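Local structure of catalase (Exiguobacterium oxidotolerans, 2J2M) at residues 10-15 against 38-43; 350-353 against 358-361; 446-451 against 476-481. The protein catalyses the breakdown of hydrogen peroxide to water and oxygen, using a haem group bound in each subunit of a tetramer. All blocks are in the same frame, centred on the assembly; numbering follows the deposited sequence.

Contact 1 of 3, residues 10-15 against 38-43; sequences TNQGVP and LIEKIA
Glu40, on helix 36-45, reaches across to Thr10 and Asn11 in the N-terminal loop, and its side chain carries the whole contact. From CB, which points at the loop, the chain runs out with CG anti to the backbone N (chi1 -179°), and the length of glutamate, extended beyond CG, carries the carboxylate to the turn. CD then lies 3.6 Å from Asn11 CB, and the carboxylate stacks on the Asn11 amide with the two planes 13° apart. At the tip, OE1 accepts the Asn11 backbone N-H at 2.8 Å in a nearly straight bond, on its syn side and 24° out of the carboxylate plane. OE1 also lies 3.4 Å from Thr10 CB and takes a hydrogen bond from Gln367 NE2 of a second subunit. OE2 packs 3.3 Å from Asn11 CB, has Gln12 CG beyond, and is hydrogen-bonded to Tyr36. A leucine here would probably leave the Asn11 N-H, the Tyr36 hydroxyl and Gln367 of the second subunit without this carboxylate partner, and the loop less firmly held. Thr10 to Gly13 form a type I turn, with glycine suiting the positive phi at its end. The setting, an N-terminal arm packed against two other subunits, is that of tetrameric haem catalases.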
# COMPACT_ATOMS: atom_id res chain seq x y z
N THR A 10 4.95 -6.24 -24.40
CA THR A 10 4.77 -5.41 -23.20
C THR A 10 3.48 -5.84 -22.47
O THR A 10 2.72 -6.67 -22.97
CB THR A 10 4.66 -3.93 -23.56
OG1 THR A 10 3.44 -3.72 -24.28
CG2 THR A 10 5.87 -3.46 -24.46
N ASN A 11 3.21 -5.27 -21.29
CA ASN A 11 2.00 -5.64 -20.55
C ASN A 11 0.76 -5.13 -21.30
O ASN A 11 -0.38 -5.41 -20.91
CB ASN A 11 2.03 -5.08 -19.12
CG ASN A 11 3.13 -5.70 -18.26
OD1 ASN A 11 3.54 -5.10 -17.24
ND2 ASN A 11 3.60 -6.89 -18.64
N GLN A 12 1.03 -4.36 -22.38
CA GLN A 12 0.02 -3.74 -23.22
C GLN A 12 -0.27 -4.64 -24.43
O GLN A 12 -1.11 -4.30 -25.26
CB GLN A 12 0.46 -2.34 -23.71
CG GLN A 12 0.76 -1.28 -22.62
CD GLN A 12 -0.48 -0.86 -21.83
OE1 GLN A 12 -1.60 -1.21 -22.18
NE2 GLN A 12 -0.27 -0.10 -20.77
N GLY A 13 0.43 -5.78 -24.51
CA GLY A 13 0.31 -6.67 -25.65
C GLY A 13 0.90 -6.17 -26.97
O GLY A 13 0.61 -6.72 -28.03
N VAL A 14 1.73 -5.13 -26.90
CA VAL A 14 2.46 -4.64 -28.06
C VAL A 14 3.71 -5.49 -28.21
O VAL A 14 4.47 -5.61 -27.24
CB VAL A 14 2.93 -3.18 -27.86
CG1 VAL A 14 3.94 -2.76 -28.97
CG2 VAL A 14 1.75 -2.24 -27.79
N PRO A 15 3.94 -6.08 -29.40
CA PRO A 15 5.14 -6.88 -29.62
C PRO A 15 6.44 -6.08 -29.46
O PRO A 15 6.56 -4.99 -29.98
CB PRO A 15 4.99 -7.35 -31.08
CG PRO A 15 3.55 -7.24 -31.35
CD PRO A 15 3.09 -6.05 -30.60
N LEU A 38 11.11 0.07 -21.69
CA LEU A 38 12.07 0.01 -20.58
C LEU A 38 11.41 0.33 -19.23
O LEU A 38 11.53 -0.44 -18.27
CB LEU A 38 13.24 0.97 -20.84
CG LEU A 38 14.19 1.16 -19.65
CD1 LEU A 38 15.16 -0.04 -19.50
CD2 LEU A 38 14.92 2.46 -19.76
N ILE A 39 10.73 1.47 -19.16
CA ILE A 39 10.15 1.94 -17.91
C ILE A 39 9.08 0.97 -17.39
O ILE A 39 9.03 0.69 -16.19
CB ILE A 39 9.62 3.38 -18.03
CG1 ILE A 39 10.80 4.33 -18.34
CG2 ILE A 39 8.81 3.81 -16.76
CD1 ILE A 39 10.38 5.64 -18.88
N GLU A 40 8.25 0.44 -18.28
CA GLU A 40 7.28 -0.58 -17.88
C GLU A 40 7.98 -1.79 -17.28
O GLU A 40 7.53 -2.32 -16.27
CB GLU A 40 6.40 -1.03 -19.05
CG GLU A 40 5.38 -2.07 -18.61
CD GLU A 40 4.74 -2.81 -19.76
OE1 GLU A 40 5.29 -3.84 -20.19
OE2 GLU A 40 3.68 -2.38 -20.21
N LYS A 41 9.06 -2.22 -17.91
CA LYS A 41 9.83 -3.39 -17.50
C LYS A 41 10.55 -3.14 -16.16
O LYS A 41 10.43 -3.94 -15.23
CB LYS A 41 10.84 -3.76 -18.58
CG LYS A 41 11.44 -5.14 -18.50
CD LYS A 41 12.39 -5.42 -19.71
CE LYS A 41 13.23 -6.68 -19.48
NZ LYS A 41 14.20 -6.94 -20.61
N ILE A 42 11.29 -2.03 -16.08
CA ILE A 42 11.97 -1.64 -14.84
C ILE A 42 10.98 -1.30 -13.72
O ILE A 42 11.19 -1.72 -12.56
CB ILE A 42 12.93 -0.42 -15.06
CG1 ILE A 42 14.02 -0.76 -16.08
CG2 ILE A 42 13.50 0.08 -13.69
CD1 ILE A 42 14.91 -1.96 -15.71
N ALA A 43 9.91 -0.57 -14.03
CA ALA A 43 8.91 -0.22 -13.01
C ALA A 43 8.24 -1.45 -12.40
O ALA A 43 7.99 -1.47 -11.18
CB ALA A 43 7.90 0.75 -13.54

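Contact 2 of 3, residues 350-353 against 358-361; sequences NYQQ and CPFA
Gln352 meets Cys358 and Pro359 where the chain, after four intervening residues, passes close to the end of a short 3-10 turn, in the long irregular connection that follows helix 330-346, consistent with the wrapping domain of the catalase fold. Van der Waals contact is all that joins the two segments directly. The carbonyl oxygen Gln352 O comes 3.7 Å from Cys358 CA and 4.3 Å from Cys358 CB, while the cysteine SG lies farther from this oxygen. Gln352 NE2 approaches Pro359 CD at 4.1 Å, the two side chains crossing at a slant, with NE2 by the CD corner of the ring. Proline fits here because it has no backbone N-H to satisfy and its ring favours the extended backbone that it adopts.

Hydrogen bonding does its work around the contact. Within 350-353, Gln353 N donates to Asn350 O at 2.8 Å, which closes the turn. Between the segments sits Asn357, whose ND2 is bonded to Tyr351 O and whose own O receives Gln352 NE2; the same NE2 also reaches Asn11 O of the second subunit. An amide suits this buried position, since one nitrogen can serve two carbonyl groups on two chains.

Subunit packing completes the account: Gln12 of the second subunit lies against both Gln352 and Pro359, so this part of the loop forms part of an interface.

The glutamine chain bends at chi2 (-51°) on its way to these partners, and its CG rests 4.0 Å above the plane of the Tyr351 ring, displaced toward the rim.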
# COMPACT_ATOMS: atom_id res chain seq x y z
N ASN A 350 -8.13 -8.04 -1.12
CA ASN A 350 -8.83 -9.09 -1.85
C ASN A 350 -7.98 -10.37 -1.94
O ASN A 350 -8.07 -11.13 -2.92
CB ASN A 350 -9.22 -8.57 -3.24
CG ASN A 350 -10.36 -7.57 -3.19
OD1 ASN A 350 -11.29 -7.75 -2.44
ND2 ASN A 350 -10.28 -6.51 -4.00
N TYR A 351 -7.15 -10.62 -0.92
CA TYR A 351 -6.27 -11.76 -0.93
C TYR A 351 -7.02 -13.08 -1.16
O TYR A 351 -6.49 -13.99 -1.79
CB TYR A 351 -5.42 -11.81 0.34
CG TYR A 351 -6.09 -12.35 1.61
CD1 TYR A 351 -5.99 -13.71 1.97
CD2 TYR A 351 -6.80 -11.51 2.45
CE1 TYR A 351 -6.56 -14.21 3.14
CE2 TYR A 351 -7.39 -11.99 3.62
CZ TYR A 351 -7.26 -13.34 3.97
OH TYR A 351 -7.86 -13.80 5.15
N GLN A 352 -8.26 -13.16 -0.67
CA GLN A 352 -9.08 -14.35 -0.84
C GLN A 352 -9.53 -14.63 -2.28
O GLN A 352 -10.08 -15.70 -2.56
CB GLN A 352 -10.30 -14.33 0.09
CG GLN A 352 -10.07 -15.09 1.42
CD GLN A 352 -9.55 -16.50 1.20
OE1 GLN A 352 -8.40 -16.80 1.52
NE2 GLN A 352 -10.38 -17.36 0.64
N GLN A 353 -9.30 -13.67 -3.19
CA GLN A 353 -9.59 -13.86 -4.62
C GLN A 353 -8.45 -14.50 -5.43
O GLN A 353 -8.65 -14.92 -6.56
CB GLN A 353 -9.97 -12.52 -5.25
CG GLN A 353 -11.16 -11.75 -4.61
CD GLN A 353 -11.49 -10.51 -5.41
OE1 GLN A 353 -10.79 -10.18 -6.41
NE2 GLN A 353 -12.55 -9.78 -4.98
N CYS A 358 -8.47 -19.10 -3.19
CA CYS A 358 -9.86 -19.26 -3.61
C CYS A 358 -10.44 -20.61 -3.12
O CYS A 358 -9.81 -21.66 -3.28
CB CYS A 358 -9.95 -19.14 -5.13
SG CYS A 358 -11.58 -18.61 -5.73
N PRO A 359 -11.66 -20.58 -2.54
CA PRO A 359 -12.31 -21.84 -2.12
C PRO A 359 -12.66 -22.70 -3.34
O PRO A 359 -12.66 -22.20 -4.46
CB PRO A 359 -13.60 -21.37 -1.44
CG PRO A 359 -13.46 -19.89 -1.23
CD PRO A 359 -12.50 -19.39 -2.27
N PHE A 360 -12.93 -23.99 -3.12
CA PHE A 360 -13.48 -24.83 -4.16
C PHE A 360 -14.97 -24.53 -4.28
O PHE A 360 -15.54 -24.59 -5.38
CB PHE A 360 -13.27 -26.30 -3.83
CG PHE A 360 -14.15 -27.24 -4.61
CD1 PHE A 360 -13.72 -27.77 -5.84
CD2 PHE A 360 -15.42 -27.59 -4.13
CE1 PHE A 360 -14.53 -28.63 -6.57
CE2 PHE A 360 -16.25 -28.45 -4.86
CZ PHE A 360 -15.81 -28.97 -6.08
N ALA A 361 -15.59 -24.25 -3.13
CA ALA A 361 -16.99 -23.84 -3.06
C ALA A 361 -17.16 -22.43 -3.64
O ALA A 361 -16.31 -21.56 -3.40
CB ALA A 361 -17.45 -23.86 -1.63

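Contact 3 of 3, residues 446-451 against 476-481; sequences DLQQVR and EALNVD
Gln448 and Leu478 bring the two backbones to a CA-CA distance of 7.2 Å, near the type I turn from Leu447 to Val450. Across this spacing the contact is made by methyl and methylene groups. Leu478 supplies both of its branches. CD2 lies 4.0 Å from Leu447 CB and 4.1 Å from Leu447 CD1, the two leucines crossing at about a right angle, while CD1 lies 4.1 Å from Gln448 CG. A branched aliphatic residue can thus fill two positions at once. Its torsions fall away from the usual staggered values (chi1 -110°), and the peptide after it is modelled cis, so the finer details of its pose deserve caution. Gln448 lends its CG to the apolar contact and continues as an extended chain, which fits a glutamine at the exposed margin; buried Leu447 lies deeper. Helices 433-447 and 453-466 meet here: Leu478 also packs on Val444 of the first and Ile460 of the second, Leu447 touches Ala459 of helix 453-466, and helix 160-169 of the main catalase region adds Trp164 against Leu447.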
# COMPACT_ATOMS: atom_id res chain seq x y z
N ASP A 446 23.09 -22.97 25.15
CA ASP A 446 22.29 -21.77 25.00
C ASP A 446 22.41 -20.84 26.21
O ASP A 446 22.50 -19.60 26.07
CB ASP A 446 20.82 -22.14 24.76
CG ASP A 446 20.20 -21.30 23.66
OD1 ASP A 446 19.38 -20.41 23.95
OD2 ASP A 446 20.57 -21.52 22.50
N LEU A 447 22.42 -21.43 27.41
CA LEU A 447 22.52 -20.60 28.63
C LEU A 447 23.91 -20.03 28.85
O LEU A 447 24.05 -19.01 29.52
CB LEU A 447 21.97 -21.32 29.86
CG LEU A 447 20.44 -21.54 29.81
CD1 LEU A 447 20.00 -22.78 30.64
CD2 LEU A 447 19.67 -20.28 30.21
N GLN A 448 24.92 -20.66 28.26
CA GLN A 448 26.30 -20.14 28.29
C GLN A 448 26.40 -18.80 27.57
O GLN A 448 27.37 -18.06 27.78
CB GLN A 448 27.30 -21.14 27.68
CG GLN A 448 27.90 -22.10 28.70
CD GLN A 448 28.56 -23.33 28.08
OE1 GLN A 448 28.62 -23.49 26.85
NE2 GLN A 448 29.05 -24.23 28.95
N GLN A 449 25.41 -18.51 26.71
CA GLN A 449 25.37 -17.27 25.93
C GLN A 449 24.58 -16.13 26.59
O GLN A 449 24.59 -15.01 26.07
CB GLN A 449 24.79 -17.56 24.54
CG GLN A 449 25.68 -18.37 23.63
CD GLN A 449 24.94 -18.82 22.37
OE1 GLN A 449 24.76 -18.05 21.41
NE2 GLN A 449 24.50 -20.08 22.38
N VAL A 450 23.90 -16.42 27.69
CA VAL A 450 23.21 -15.41 28.50
C VAL A 450 24.26 -14.63 29.32
O VAL A 450 25.21 -15.24 29.82
CB VAL A 450 22.07 -16.01 29.42
CG1 VAL A 450 21.38 -14.93 30.26
CG2 VAL A 450 21.01 -16.76 28.59
N ARG A 451 24.11 -13.31 29.43
CA ARG A 451 25.16 -12.45 30.01
C ARG A 451 24.70 -11.80 31.31
O ARG A 451 25.39 -10.95 31.88
CB ARG A 451 25.61 -11.37 28.99
CG ARG A 451 26.17 -11.95 27.66
CD ARG A 451 26.61 -10.87 26.63
NE ARG A 451 25.52 -9.95 26.26
CZ ARG A 451 24.60 -10.20 25.32
NH1 ARG A 451 24.62 -11.35 24.65
NH2 ARG A 451 23.66 -9.30 25.05
N GLU A 476 25.27 -27.69 37.88
CA GLU A 476 26.64 -28.17 37.86
C GLU A 476 27.36 -27.73 36.60
O GLU A 476 28.47 -27.19 36.67
CB GLU A 476 26.71 -29.70 38.00
CG GLU A 476 26.51 -30.22 39.44
CD GLU A 476 27.38 -31.45 39.74
OE1 GLU A 476 26.90 -32.40 40.42
OE2 GLU A 476 28.57 -31.44 39.31
N ALA A 477 26.71 -27.93 35.46
CA ALA A 477 27.31 -27.60 34.17
C ALA A 477 27.53 -26.10 33.97
O ALA A 477 28.33 -25.70 33.14
CB ALA A 477 26.47 -28.19 33.01
N LEU A 478 26.87 -25.26 34.77
CA LEU A 478 26.79 -23.82 34.48
C LEU A 478 27.75 -22.76 35.08
O LEU A 478 27.73 -21.65 34.59
CB LEU A 478 25.33 -23.31 34.47
CG LEU A 478 24.67 -22.90 33.13
CD1 LEU A 478 25.48 -23.18 31.85
CD2 LEU A 478 23.24 -23.44 33.02
N ASN A 479 28.54 -22.98 36.13
CA ASN A 479 28.25 -23.71 37.33
C ASN A 479 27.66 -22.62 38.24
O ASN A 479 28.35 -21.65 38.59
CB ASN A 479 29.57 -24.19 37.96
CG ASN A 479 30.60 -24.67 36.93
OD1 ASN A 479 31.08 -23.90 36.08
ND2 ASN A 479 30.98 -25.95 37.03
N VAL A 480 26.39 -22.75 38.57
CA VAL A 480 25.68 -21.75 39.37
C VAL A 480 24.96 -22.47 40.51
O VAL A 480 24.10 -23.32 40.26
CB VAL A 480 24.63 -21.00 38.51
CG1 VAL A 480 23.77 -20.07 39.38
CG2 VAL A 480 25.29 -20.22 37.36
N ASP A 481 25.31 -22.17 41.76
CA ASP A 481 24.65 -22.88 42.87
C ASP A 481 23.29 -22.28 43.20
O ASP A 481 23.16 -21.10 43.50
CB ASP A 481 25.53 -23.09 44.11
CG ASP A 481 25.99 -21.80 44.75
OD1 ASP A 481 26.30 -20.85 43.98
OD2 ASP A 481 26.06 -21.72 46.00

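Overall arrangement
Contacts 1, 2 and 3 follow one another along the chain, each closing before the next opens. Contact 1 joins the N-terminal loop to helix 36-45 and contact 2 lies in the loop after helix 330-346, both in the main catalase region; their centres are about 29 Å apart and they do not touch within one chain. Both face a second subunit, and Asn11 and Gln352 of different chains are bonded, so the tetramer joins what one chain keeps separate. Contact 3, on C-terminal helices 433-447 and 468-477, is centred about 60 Å from contact 1 and about 51 Å from contact 2, across the chain's centre from the latter. Two contacts thus lie at subunit interfaces, while the third packs helices within a chain.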